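Local coordinates for hemolysin-related protein (Vibrio cholerae serotype O1, PDB 6MLT) that probably helps hold the biofilm matrix together and attach it to surfaces, as a secreted, metal-binding protein with a beta-propeller and a carbohydrate-binding beta-prism, at residues D53-I57 and D528-N532; D219-S225 and L237-A243; P248-I253 and R265-L269; T358-Y364 and K388-S394; N533-L537 and P565-A569. One frame throughout, in Å; residues are numbered along the deposited sequence.

Contact 1. Residues D53-I57 and D528-N532; sequences DVADI and DLEGN. With CA (calcium ion), chain C; CA (calcium ion), chain B.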
# COMPACT_ATOMS: atom_id res chain seq x y z
N ASP A 53 15.22 13.27 15.08
CA ASP A 53 14.82 14.66 14.97
C ASP A 53 13.33 14.75 14.66
O ASP A 53 12.63 13.74 14.54
CB ASP A 53 15.68 15.35 13.90
CG ASP A 53 17.15 15.32 14.25
OD1 ASP A 53 17.52 15.90 15.29
OD2 ASP A 53 17.92 14.70 13.50
N VAL A 54 12.83 15.97 14.51
CA VAL A 54 11.42 16.23 14.27
C VAL A 54 11.22 16.45 12.78
O VAL A 54 11.79 17.39 12.21
CB VAL A 54 10.91 17.43 15.09
CG1 VAL A 54 9.43 17.68 14.83
CG2 VAL A 54 11.15 17.20 16.57
N ALA A 55 10.40 15.61 12.15
CA ALA A 55 10.18 15.71 10.71
C ALA A 55 9.53 17.05 10.36
O ALA A 55 8.77 17.62 11.14
CB ALA A 55 9.30 14.56 10.22
N ASP A 56 9.84 17.52 9.16
CA ASP A 56 9.48 18.85 8.71
C ASP A 56 8.56 18.78 7.50
O ASP A 56 8.32 17.70 6.94
CB ASP A 56 10.75 19.63 8.39
CG ASP A 56 11.69 19.64 9.56
OD1 ASP A 56 11.26 20.14 10.62
OD2 ASP A 56 12.82 19.11 9.44
N ILE A 57 8.02 19.93 7.11
CA ILE A 57 7.02 20.03 6.06
C ILE A 57 7.60 20.83 4.90
O ILE A 57 8.21 21.89 5.11
CB ILE A 57 5.72 20.66 6.58
CG1 ILE A 57 4.95 19.67 7.47
CG2 ILE A 57 4.81 21.08 5.42
CD1 ILE A 57 5.48 19.50 8.86
N ASP A 528 3.67 11.34 12.13
CA ASP A 528 4.22 11.41 13.48
C ASP A 528 5.56 12.13 13.38
O ASP A 528 6.60 11.51 13.13
CB ASP A 528 4.36 10.03 14.09
CG ASP A 528 4.88 10.06 15.52
OD1 ASP A 528 5.18 11.17 16.02
OD2 ASP A 528 4.97 8.98 16.15
N LEU A 529 5.54 13.45 13.58
CA LEU A 529 6.73 14.25 13.35
C LEU A 529 7.80 13.97 14.39
O LEU A 529 8.98 13.82 14.04
CB LEU A 529 6.36 15.74 13.34
CG LEU A 529 5.23 16.15 12.38
CD1 LEU A 529 4.95 17.64 12.49
CD2 LEU A 529 5.56 15.77 10.95
N GLU A 530 7.42 13.88 15.66
CA GLU A 530 8.41 13.70 16.73
C GLU A 530 8.81 12.25 16.93
O GLU A 530 9.88 11.99 17.51
CB GLU A 530 7.88 14.26 18.05
CG GLU A 530 7.65 15.77 18.06
CD GLU A 530 6.36 16.18 17.36
OE1 GLU A 530 5.53 15.30 17.06
OE2 GLU A 530 6.19 17.39 17.10
N GLY A 531 7.99 11.30 16.50
CA GLY A 531 8.32 9.91 16.70
C GLY A 531 7.95 9.36 18.05
O GLY A 531 8.44 8.29 18.43
N ASN A 532 7.09 10.05 18.80
CA ASN A 532 6.66 9.60 20.12
C ASN A 532 5.22 9.08 20.10
O ASN A 532 4.55 9.09 21.14
CB ASN A 532 6.82 10.72 21.13
CG ASN A 532 8.27 10.97 21.49
OD1 ASN A 532 9.02 10.02 21.77
ND2 ASN A 532 8.68 12.23 21.48
CA CA C . 13.11 19.17 11.91
CA CA B . 19.85 15.14 15.16
O HOH W 1 19.61 12.95 15.58
O HOH W 2 12.23 20.83 13.32
O HOH W 3 14.71 17.36 11.17
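The Leu-529 side chain packs against the Ala-55 carbonyl, with CD2 3.7 Å from Ala-55 O. Its CB packs on Val-54 CG1 at 3.9 Å, and its CD2 touches Ala-55 CB. The contact joins two neighbouring blades of the beta-propeller. Residues 53-57 complete a double calcium site and run into the strand 56-63. Residues 528-532 lie in the loop between strands 525-527 and 536-541. CG of Leu-529 stands anti to its carbonyl carbon (chi1 -54°), which sends CD1 on to Ile-57 CD1 at 4.1 Å. Val-37 also lies against Leu-529. One hydrogen bond joins the backbones, Ala-55 N to Leu-529 O at 3.0 Å. At the outer end, Glu-530 runs beside Val-54, and its OE2 pairs with Lys-16 in a salt bridge.

The carboxylates of Asp-53 and Asp-56 point away from this loop and bind calcium, as does Val-54 O. Asp-53 grips one calcium ion with both carboxylate oxygens, in an EF-hand-like loop with the side chains of Asp-42, Asn-44 and Asp-46 and the backbone O of Lys-48. Asp-50 is a further polar partner of this carboxylate. The second calcium takes Asp-56, Asn-41 and Asp-43. Its bond to Val-54 O is 2.2 Å long.

Contact 2. Residues D219-S225 and L237-A243; sequences DTVWFSS and LVVSVPA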
# COMPACT_ATOMS: atom_id res chain seq x y z
N ASP A 219 -10.22 10.04 -21.61
CA ASP A 219 -9.48 11.26 -21.33
C ASP A 219 -8.23 10.84 -20.57
O ASP A 219 -8.02 9.65 -20.31
CB ASP A 219 -10.33 12.26 -20.53
CG ASP A 219 -9.94 13.73 -20.77
OD1 ASP A 219 -8.78 14.01 -21.17
OD2 ASP A 219 -10.80 14.61 -20.53
N THR A 220 -7.42 11.82 -20.20
CA THR A 220 -6.17 11.57 -19.49
C THR A 220 -6.42 10.74 -18.23
O THR A 220 -7.33 11.03 -17.45
CB THR A 220 -5.51 12.90 -19.11
OG1 THR A 220 -5.28 13.67 -20.29
CG2 THR A 220 -4.18 12.68 -18.40
N VAL A 221 -5.58 9.72 -18.03
CA VAL A 221 -5.59 8.95 -16.79
C VAL A 221 -4.68 9.65 -15.80
O VAL A 221 -3.50 9.88 -16.08
CB VAL A 221 -5.14 7.50 -17.03
CG1 VAL A 221 -5.13 6.73 -15.73
CG2 VAL A 221 -6.04 6.81 -18.05
N TRP A 222 -5.22 9.98 -14.63
CA TRP A 222 -4.50 10.73 -13.61
C TRP A 222 -3.92 9.73 -12.60
O TRP A 222 -3.28 8.77 -13.03
CB TRP A 222 -5.42 11.80 -13.03
CG TRP A 222 -5.46 13.04 -13.86
CD1 TRP A 222 -5.96 13.17 -15.12
CD2 TRP A 222 -4.96 14.33 -13.49
NE1 TRP A 222 -5.82 14.47 -15.56
CE2 TRP A 222 -5.21 15.20 -14.57
CE3 TRP A 222 -4.33 14.84 -12.35
CZ2 TRP A 222 -4.85 16.55 -14.55
CZ3 TRP A 222 -3.98 16.18 -12.32
CH2 TRP A 222 -4.24 17.01 -13.41
N PHE A 223 -4.12 9.91 -11.30
CA PHE A 223 -3.36 9.15 -10.32
C PHE A 223 -3.89 7.74 -10.17
O PHE A 223 -5.06 7.44 -10.43
CB PHE A 223 -3.38 9.88 -8.97
CG PHE A 223 -2.70 11.22 -9.02
CD1 PHE A 223 -1.32 11.30 -8.96
CD2 PHE A 223 -3.43 12.39 -9.15
CE1 PHE A 223 -0.68 12.53 -9.02
CE2 PHE A 223 -2.79 13.62 -9.22
CZ PHE A 223 -1.42 13.68 -9.15
N SER A 224 -2.99 6.85 -9.76
CA SER A 224 -3.28 5.45 -9.61
C SER A 224 -2.77 4.97 -8.27
O SER A 224 -1.95 5.62 -7.61
CB SER A 224 -2.66 4.63 -10.75
OG SER A 224 -1.25 4.77 -10.74
N SER A 225 -3.30 3.82 -7.86
CA SER A 225 -2.92 3.11 -6.65
C SER A 225 -2.72 1.65 -7.02
O SER A 225 -3.39 1.13 -7.91
CB SER A 225 -4.02 3.21 -5.57
OG SER A 225 -4.36 4.56 -5.27
N LEU A 237 -4.50 -2.60 -10.00
CA LEU A 237 -4.22 -1.20 -10.24
C LEU A 237 -5.53 -0.43 -10.25
O LEU A 237 -6.46 -0.80 -10.98
CB LEU A 237 -3.48 -1.04 -11.57
CG LEU A 237 -2.79 0.27 -11.93
CD1 LEU A 237 -1.67 0.59 -10.95
CD2 LEU A 237 -2.25 0.16 -13.35
N VAL A 238 -5.63 0.61 -9.42
CA VAL A 238 -6.80 1.48 -9.39
C VAL A 238 -6.44 2.77 -10.11
O VAL A 238 -5.42 3.39 -9.81
CB VAL A 238 -7.24 1.78 -7.94
CG1 VAL A 238 -8.56 2.53 -7.94
CG2 VAL A 238 -7.35 0.49 -7.15
N VAL A 239 -7.30 3.20 -11.05
CA VAL A 239 -7.02 4.37 -11.87
C VAL A 239 -8.23 5.29 -11.89
O VAL A 239 -9.38 4.84 -11.83
CB VAL A 239 -6.62 3.98 -13.31
CG1 VAL A 239 -5.40 3.07 -13.30
CG2 VAL A 239 -7.78 3.31 -14.04
N SER A 240 -7.97 6.59 -12.00
CA SER A 240 -9.00 7.63 -12.06
C SER A 240 -8.85 8.44 -13.34
O SER A 240 -7.74 8.86 -13.69
CB SER A 240 -8.90 8.58 -10.85
OG SER A 240 -9.31 7.95 -9.64
N VAL A 241 -9.96 8.68 -14.01
CA VAL A 241 -10.04 9.59 -15.16
C VAL A 241 -10.98 10.72 -14.78
O VAL A 241 -12.20 10.50 -14.72
CB VAL A 241 -10.52 8.87 -16.42
CG1 VAL A 241 -10.60 9.84 -17.60
CG2 VAL A 241 -9.61 7.70 -16.75
N PRO A 242 -10.50 11.93 -14.51
CA PRO A 242 -11.40 12.99 -14.03
C PRO A 242 -12.20 13.66 -15.12
O PRO A 242 -13.33 14.11 -14.89
CB PRO A 242 -10.45 13.98 -13.35
CG PRO A 242 -9.12 13.76 -14.00
CD PRO A 242 -9.08 12.30 -14.36
N ALA A 243 -11.64 13.73 -16.33
CA ALA A 243 -12.29 14.44 -17.42
C ALA A 243 -12.66 15.85 -16.98
O ALA A 243 -11.90 16.50 -16.25
CB ALA A 243 -13.51 13.66 -17.91
O HOH W 4 -9.06 13.23 -17.42
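Trp-222 N gives its hydrogen to Ser-240 O at 2.9 Å. Beyond it the pairing slackens: Ser-240 N reaches Phe-223 O at 3.4 Å, a weak bond. Phe-223 O has a second donor, Gln-277 NE2, which also bonds Ser-240 OG. Gln-277 OE1 bonds Ser-225 OG. The pairing then becomes regular. Ser-225 and Val-238 form an antiparallel hydrogen-bonded pair, and Val-238 N to Ser-225 O measures 2.8 Å. These residues belong to the hairpin of strands 224-227 and 236-241, the first two strands of a four-stranded propeller blade. Val-239 N and O are not spent here, for the other edge of its strand pairs with 252-256 through Ala-254.

At the far end the two segments separate, and a water fills in. It donates to Thr-220 O and accepts from Ala-243 N, each at 2.8 Å. Asp-219 OD1 takes the N-H of Thr-220. Asp-219 N is buried with no partner in the model. Trp-222 CG lies anti to the carbonyl carbon (chi1 -83°), which puts the indole against Pro-242. Pro-242 lies over one face of it, a CH-pi contact with CG 3.7 Å from the centroid of the five-membered ring. Val-221 CG2 meets Val-241 CG2 at 3.9 Å.

Contact 3. Residues P248-I253 and R265-L269; sequences PENSEI and RVNNL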
# COMPACT_ATOMS: atom_id res chain seq x y z
N PRO A 248 -18.74 14.70 -18.46
CA PRO A 248 -18.76 13.70 -17.38
C PRO A 248 -18.82 12.27 -17.88
O PRO A 248 -18.39 11.36 -17.17
CB PRO A 248 -20.02 14.07 -16.59
CG PRO A 248 -20.90 14.75 -17.59
CD PRO A 248 -19.97 15.50 -18.51
N GLU A 249 -19.33 12.06 -19.10
CA GLU A 249 -19.39 10.72 -19.67
C GLU A 249 -18.01 10.13 -19.91
O GLU A 249 -17.90 8.92 -20.13
CB GLU A 249 -20.17 10.76 -20.99
CG GLU A 249 -19.49 11.51 -22.14
CD GLU A 249 -19.69 13.03 -22.09
OE1 GLU A 249 -20.19 13.55 -21.07
OE2 GLU A 249 -19.35 13.70 -23.09
N ASN A 250 -16.97 10.95 -19.89
CA ASN A 250 -15.60 10.50 -20.10
C ASN A 250 -14.86 10.18 -18.80
O ASN A 250 -13.74 9.66 -18.86
CB ASN A 250 -14.80 11.55 -20.88
CG ASN A 250 -15.26 11.67 -22.32
OD1 ASN A 250 -16.00 10.82 -22.81
ND2 ASN A 250 -14.82 12.71 -23.01
N SER A 251 -15.44 10.48 -17.65
CA SER A 251 -14.78 10.19 -16.39
C SER A 251 -15.04 8.74 -15.98
O SER A 251 -15.98 8.10 -16.44
CB SER A 251 -15.27 11.14 -15.29
OG SER A 251 -16.63 10.92 -14.97
N GLU A 252 -14.17 8.23 -15.10
CA GLU A 252 -14.38 6.90 -14.57
C GLU A 252 -13.41 6.65 -13.42
O GLU A 252 -12.43 7.37 -13.23
CB GLU A 252 -14.20 5.82 -15.65
CG GLU A 252 -12.78 5.67 -16.16
CD GLU A 252 -12.67 4.57 -17.21
OE1 GLU A 252 -12.85 4.87 -18.41
OE2 GLU A 252 -12.42 3.41 -16.82
N ILE A 253 -13.75 5.63 -12.64
CA ILE A 253 -12.81 4.95 -11.75
C ILE A 253 -12.80 3.49 -12.17
O ILE A 253 -13.85 2.93 -12.50
CB ILE A 253 -13.20 5.10 -10.27
CG1 ILE A 253 -12.17 4.38 -9.40
CG2 ILE A 253 -14.60 4.54 -10.01
CD1 ILE A 253 -11.90 5.05 -8.09
N ARG A 265 -15.20 -1.26 -13.68
CA ARG A 265 -15.09 0.18 -13.87
C ARG A 265 -16.46 0.80 -13.65
O ARG A 265 -17.50 0.15 -13.81
CB ARG A 265 -14.56 0.53 -15.27
CG ARG A 265 -15.52 0.21 -16.40
CD ARG A 265 -14.93 0.56 -17.76
NE ARG A 265 -14.86 2.00 -18.01
CZ ARG A 265 -15.90 2.76 -18.34
NH1 ARG A 265 -17.11 2.23 -18.46
NH2 ARG A 265 -15.73 4.05 -18.56
N VAL A 266 -16.45 2.08 -13.28
CA VAL A 266 -17.66 2.83 -13.00
C VAL A 266 -17.55 4.19 -13.66
O VAL A 266 -16.56 4.90 -13.48
CB VAL A 266 -17.90 2.99 -11.48
CG1 VAL A 266 -19.06 3.95 -11.21
CG2 VAL A 266 -18.19 1.62 -10.84
N ASN A 267 -18.57 4.55 -14.44
CA ASN A 267 -18.81 5.93 -14.83
C ASN A 267 -20.05 6.37 -14.08
O ASN A 267 -21.10 5.72 -14.17
CB ASN A 267 -19.01 6.07 -16.34
CG ASN A 267 -19.56 7.43 -16.71
OD1 ASN A 267 -20.74 7.57 -17.03
ND2 ASN A 267 -18.71 8.45 -16.64
N ASN A 268 -19.93 7.45 -13.30
CA ASN A 268 -20.99 7.86 -12.38
C ASN A 268 -21.39 9.30 -12.69
O ASN A 268 -20.73 10.24 -12.24
CB ASN A 268 -20.53 7.71 -10.94
CG ASN A 268 -21.62 8.07 -9.96
OD1 ASN A 268 -22.75 8.37 -10.35
ND2 ASN A 268 -21.30 8.03 -8.67
N LEU A 269 -22.48 9.46 -13.44
CA LEU A 269 -22.92 10.79 -13.83
C LEU A 269 -23.48 11.59 -12.66
O LEU A 269 -23.51 12.82 -12.72
CB LEU A 269 -23.96 10.69 -14.95
CG LEU A 269 -23.44 10.08 -16.26
CD1 LEU A 269 -24.57 9.93 -17.27
CD2 LEU A 269 -22.31 10.91 -16.86
O HOH W 5 -17.35 8.71 -13.27
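Asn-267 reaches across to residues 248-253 and gives both hydrogens of its amide to backbone oxygens. ND2 bonds Ser-251 O at 2.8 Å and Pro-248 O at 3.0 Å. Both oxygens lie close to the amide plane, so the pair fixes how the amide is turned. Its CG is anti to the backbone N (chi1 167°), which carries the amide over to the turn. Pro-248 O is held by three donors: this amide, Ser-251 N and Ser-251 OG. The short 3-10 turn 248-250 is thereby tied to residues 265-269.

Next to it the pairing is close and regular. Ile-253 and Val-266 form an antiparallel hydrogen-bonded pair, with Val-266 N to Ile-253 O at 2.8 Å. Their side chains lie side by side on one face of the sheet, where Ile-253 CG2 meets Val-266 CB. Ile-445 and Tyr-447 of the next blade pack on Ile-253. This is the outer hairpin of a beta-propeller blade, made of strands 252-256 and 262-266, the latter at the blade edge.

The other side is more open to solvent, although Glu-252 itself is buried. Arg-265 grips its carboxylate side-on. NH2 meets OE1 at 3.0 Å and NE meets OE2 at 3.1 Å. The two planes stand 77° apart, and both nitrogens come from above the carboxylate plane. Tyr-215 OH also bonds Glu-252 OE2. Towards the ends of the segments, at Pro-248 and Leu-269, the fit is looser. The exposed Leu-269 touches Pro-248 by CD2 alone, at 3.9 Å from CB. A water spans Ser-251 OG and Asn-268 N.

Contact 4. Residues T358-Y364 and K388-S394; sequences TYGKNKY and KDSAFTS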
# COMPACT_ATOMS: atom_id res chain seq x y z
N THR A 358 -6.04 -44.27 5.70
CA THR A 358 -5.87 -45.69 5.98
C THR A 358 -4.73 -45.83 6.97
O THR A 358 -3.60 -45.40 6.69
CB THR A 358 -5.59 -46.48 4.70
OG1 THR A 358 -6.68 -46.32 3.79
CG2 THR A 358 -5.41 -47.96 5.01
N TYR A 359 -5.02 -46.41 8.13
CA TYR A 359 -4.02 -46.61 9.16
C TYR A 359 -4.10 -48.03 9.68
O TYR A 359 -5.17 -48.65 9.69
CB TYR A 359 -4.18 -45.60 10.32
CG TYR A 359 -5.53 -45.64 11.01
CD1 TYR A 359 -6.59 -44.88 10.53
CD2 TYR A 359 -5.73 -46.42 12.13
CE1 TYR A 359 -7.83 -44.90 11.16
CE2 TYR A 359 -6.96 -46.46 12.77
CZ TYR A 359 -8.00 -45.70 12.28
OH TYR A 359 -9.22 -45.73 12.91
N GLY A 360 -2.95 -48.56 10.10
CA GLY A 360 -2.91 -49.91 10.60
C GLY A 360 -1.48 -50.42 10.67
O GLY A 360 -0.53 -49.64 10.76
N LYS A 361 -1.35 -51.74 10.62
CA LYS A 361 -0.06 -52.39 10.78
C LYS A 361 0.64 -52.47 9.43
O LYS A 361 0.12 -53.06 8.47
CB LYS A 361 -0.23 -53.79 11.37
CG LYS A 361 1.08 -54.45 11.75
CD LYS A 361 0.83 -55.80 12.41
CE LYS A 361 1.85 -56.11 13.48
NZ LYS A 361 1.39 -57.22 14.37
N ASN A 362 1.83 -51.87 9.37
CA ASN A 362 2.70 -51.89 8.19
C ASN A 362 3.21 -53.31 7.97
O ASN A 362 3.84 -53.89 8.85
CB ASN A 362 3.85 -50.90 8.43
CG ASN A 362 4.87 -50.89 7.33
OD1 ASN A 362 5.28 -51.94 6.83
ND2 ASN A 362 5.34 -49.70 6.98
N LYS A 363 2.97 -53.87 6.78
CA LYS A 363 3.35 -55.25 6.54
C LYS A 363 4.86 -55.42 6.35
O LYS A 363 5.34 -56.56 6.39
CB LYS A 363 2.63 -55.81 5.32
CG LYS A 363 3.12 -55.27 3.97
CD LYS A 363 2.31 -55.89 2.83
CE LYS A 363 2.77 -55.42 1.47
NZ LYS A 363 1.93 -56.00 0.38
N TYR A 364 5.59 -54.34 6.12
CA TYR A 364 7.03 -54.42 5.92
C TYR A 364 7.80 -54.37 7.24
O TYR A 364 8.80 -55.09 7.40
CB TYR A 364 7.51 -53.28 5.02
CG TYR A 364 6.71 -53.13 3.75
CD1 TYR A 364 6.84 -54.03 2.71
CD2 TYR A 364 5.83 -52.07 3.60
CE1 TYR A 364 6.11 -53.89 1.55
CE2 TYR A 364 5.09 -51.92 2.45
CZ TYR A 364 5.24 -52.83 1.42
OH TYR A 364 4.50 -52.67 0.27
N LYS A 388 -2.52 -48.25 0.31
CA LYS A 388 -3.31 -49.21 1.07
C LYS A 388 -2.71 -50.61 1.01
O LYS A 388 -2.95 -51.43 1.90
CB LYS A 388 -4.74 -49.25 0.54
CG LYS A 388 -5.61 -48.08 0.95
CD LYS A 388 -6.97 -48.12 0.26
CE LYS A 388 -8.11 -47.88 1.24
NZ LYS A 388 -8.56 -49.14 1.92
N ASP A 389 -1.97 -50.91 -0.06
CA ASP A 389 -1.33 -52.22 -0.21
C ASP A 389 -0.19 -52.45 0.77
O ASP A 389 0.38 -53.55 0.78
CB ASP A 389 -0.81 -52.39 -1.64
CG ASP A 389 -1.90 -52.76 -2.63
OD1 ASP A 389 -2.95 -53.28 -2.20
OD2 ASP A 389 -1.70 -52.54 -3.84
N SER A 390 0.17 -51.46 1.58
CA SER A 390 1.18 -51.64 2.61
C SER A 390 0.64 -52.27 3.88
O SER A 390 1.40 -52.47 4.83
CB SER A 390 1.82 -50.29 2.94
OG SER A 390 2.43 -49.76 1.78
N ALA A 391 -0.65 -52.57 3.93
CA ALA A 391 -1.28 -53.02 5.16
C ALA A 391 -1.15 -54.52 5.35
O ALA A 391 -1.32 -55.30 4.41
CB ALA A 391 -2.77 -52.64 5.16
N PHE A 392 -0.82 -54.92 6.58
CA PHE A 392 -1.13 -56.26 7.06
C PHE A 392 -2.55 -56.30 7.61
O PHE A 392 -3.31 -57.23 7.33
CB PHE A 392 -0.11 -56.68 8.12
CG PHE A 392 -0.38 -58.02 8.72
CD1 PHE A 392 -0.03 -59.18 8.06
CD2 PHE A 392 -0.98 -58.11 9.96
CE1 PHE A 392 -0.28 -60.41 8.62
CE2 PHE A 392 -1.24 -59.35 10.53
CZ PHE A 392 -0.88 -60.50 9.85
N THR A 393 -2.92 -55.29 8.41
CA THR A 393 -4.29 -54.98 8.76
C THR A 393 -4.44 -53.46 8.70
O THR A 393 -3.48 -52.73 8.98
CB THR A 393 -4.69 -55.46 10.15
OG1 THR A 393 -3.86 -54.81 11.13
CG2 THR A 393 -4.52 -56.96 10.29
N SER A 394 -5.63 -52.99 8.34
CA SER A 394 -5.83 -51.56 8.28
C SER A 394 -7.30 -51.22 8.51
O SER A 394 -8.19 -52.07 8.40
CB SER A 394 -5.36 -50.97 6.95
OG SER A 394 -6.23 -51.36 5.89
O HOH W 6 2.85 -50.92 -0.73
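Gly-360 lies so close to Ser-394 that their CA atoms are only 4.1 Å apart. Gly-360 CA also lies 3.3 Å from Thr-393 O, a CA-H...O contact. The chain turns a corner here, and its partner turns at Phe-392 and Thr-393. The pairing continues past the corner. Phe-392 N bonds Lys-361 O at 2.8 Å, and Lys-363 N bonds Ser-390 O at 2.9 Å.

Lys-363 takes a second hold with its side chain. Extended beyond CG, the chain runs along Ser-390 and brings NZ to Asp-389 O at 2.9 Å. Its CG starts between the backbone N and the carbonyl carbon (chi1 72°), and also lies over the centre of one face of the Tyr-364 ring. That ring meets Ser-390 OG at its edge, with CE2 3.5 Å away. A water in the ring plane links Tyr-364 OH to Ser-390 OG, which also bonds Ala-324 O. Lys-361 runs beside Phe-392, with CD 3.8 Å from ring atom CD2, and makes a cation-pi contact with Trp-366. Thr-358 CG2 packs on Ser-394 CB at 3.6 Å. Its OG1 bonds Thr-396, as does Lys-388 NZ.

Both segments lie in the beta-prism lectin domain, at the end of one of its four-stranded antiparallel sheets.

Contact 5. Residues N533-L537 and P565-A569; sequences NNASL and PWRNA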
# COMPACT_ATOMS: atom_id res chain seq x y z
N ASN A 533 4.74 8.62 18.95
CA ASN A 533 3.48 7.90 18.84
C ASN A 533 2.28 8.81 19.05
O ASN A 533 1.21 8.35 19.47
CB ASN A 533 3.43 6.73 19.83
CG ASN A 533 2.57 5.59 19.34
OD1 ASN A 533 2.39 5.41 18.14
ND2 ASN A 533 2.03 4.80 20.26
N ASN A 534 2.42 10.10 18.76
CA ASN A 534 1.30 11.04 18.79
C ASN A 534 1.43 11.95 17.57
O ASN A 534 2.22 12.90 17.57
CB ASN A 534 1.27 11.84 20.08
CG ASN A 534 -0.01 12.65 20.23
OD1 ASN A 534 -1.04 12.32 19.64
ND2 ASN A 534 0.05 13.72 21.00
N ALA A 535 0.65 11.66 16.54
CA ALA A 535 0.84 12.22 15.21
C ALA A 535 0.28 13.64 15.08
O ALA A 535 -0.41 14.17 15.96
CB ALA A 535 0.17 11.32 14.16
N SER A 536 0.61 14.26 13.95
CA SER A 536 0.13 15.58 13.57
C SER A 536 -0.67 15.47 12.28
O SER A 536 -0.37 14.65 11.41
CB SER A 536 1.28 16.56 13.35
OG SER A 536 2.12 16.64 14.49
N LEU A 537 -1.70 16.31 12.16
CA LEU A 537 -2.55 16.41 10.98
C LEU A 537 -2.20 17.70 10.24
O LEU A 537 -2.41 18.80 10.77
CB LEU A 537 -4.02 16.40 11.37
CG LEU A 537 -5.03 16.84 10.30
CD1 LEU A 537 -4.96 15.93 9.08
CD2 LEU A 537 -6.44 16.86 10.87
N PRO A 565 -4.01 9.85 22.08
CA PRO A 565 -2.96 10.12 21.11
C PRO A 565 -3.28 9.50 19.76
O PRO A 565 -4.02 8.51 19.66
CB PRO A 565 -1.72 9.47 21.74
CG PRO A 565 -2.26 8.39 22.61
CD PRO A 565 -3.57 8.94 23.15
N TRP A 566 -2.73 10.10 18.72
CA TRP A 566 -2.85 9.59 17.36
C TRP A 566 -1.65 8.68 17.10
O TRP A 566 -0.57 9.15 16.73
CB TRP A 566 -2.94 10.73 16.35
CG TRP A 566 -4.22 11.51 16.46
CD1 TRP A 566 -5.37 11.14 17.12
CD2 TRP A 566 -4.49 12.80 15.90
NE1 TRP A 566 -6.33 12.12 16.99
CE2 TRP A 566 -5.81 13.15 16.25
CE3 TRP A 566 -3.74 13.71 15.14
CZ2 TRP A 566 -6.39 14.36 15.86
CZ3 TRP A 566 -4.32 14.90 14.76
CH2 TRP A 566 -5.64 15.21 15.12
N ARG A 567 -1.85 7.38 17.30
CA ARG A 567 -0.78 6.39 17.32
C ARG A 567 -0.54 5.77 15.94
O ARG A 567 -1.38 5.84 15.04
CB ARG A 567 -1.12 5.28 18.32
CG ARG A 567 -1.36 5.76 19.74
CD ARG A 567 -1.64 4.59 20.68
NE ARG A 567 -2.91 3.94 20.35
CZ ARG A 567 -3.05 2.71 19.85
NH1 ARG A 567 -2.00 1.93 19.61
NH2 ARG A 567 -4.27 2.25 19.60
N ASN A 568 0.64 5.17 15.80
CA ASN A 568 0.96 4.30 14.66
C ASN A 568 0.88 5.05 13.32
O ASN A 568 0.41 4.50 12.32
CB ASN A 568 0.05 3.07 14.65
CG ASN A 568 0.30 2.16 15.83
OD1 ASN A 568 1.40 2.11 16.37
ND2 ASN A 568 -0.73 1.42 16.22
N ALA A 569 1.37 6.28 13.29
CA ALA A 569 1.43 7.06 12.06
C ALA A 569 2.85 7.09 11.50
O ALA A 569 3.84 7.12 12.25
CB ALA A 569 0.95 8.49 12.30
O HOH W 7 0.71 2.23 19.92
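Asn-534 OD1 accepts the backbone N-H of Trp-566 at 2.9 Å. Trp-566 O takes the N-H of Ala-535 in return, at 2.8 Å. One residue earlier, Asn-533 OD1 accepts from Asn-568 N at 2.9 Å. Both asparagines have CG anti to the backbone N (chi1 -151° and -171°), which sends their amides across to 565-569. Ala-535 CB touches both Trp-566 CB and Ala-569 CB, and the alanine methyls are tight at 3.5 Å. The Trp-566 indole reaches on to Leu-537, whose CB lies 3.7 Å from CZ3.

Further out, Phe-483 meets the indole edge-to-face, and Tyr-481 packs on Trp-566 and Ala-569. These come from the preceding blade of the beta-propeller, so the loop 565-569 sits between that blade and the strand 536-541. Asp-528 OD2 holds Asn-533 N. On the solvent side the Arg-567 chain passes the Asn-533 amide, and a water joins Asn-533 ND2 to Arg-567 NH1 at 2.7 Å from the latter.

With no strand pairing between the segments, two side-chain amides do the work of backbone carbonyls. The three direct hydrogen bonds between the segments are all between uncharged groups, two of them to asparagine amide oxygens.

How the contacts relate
Contacts 1, 2, 3 and 5 belong to the beta-propeller, while contact 4 sits in the beta-prism, its centre 63 Å or more from theirs. Contacts 2 and 3 share one blade: strands 236-241 and 252-256 are neighbours, bonded through Val-241 N and Glu-252 O. Contacts 1 and 5 touch along the loop that joins residues 528-532 to 533-537. Contacts 1 and 2 are buried; contacts 3, 4 and 5 are partly so. Metal coordination marks contact 1 and a salt bridge across the segments contact 3. Contacts 2 and 4 rely mainly on backbone pairing, contact 5 on asparagine amides. Contact 1 joins distant parts of the chain, the others nearer ones.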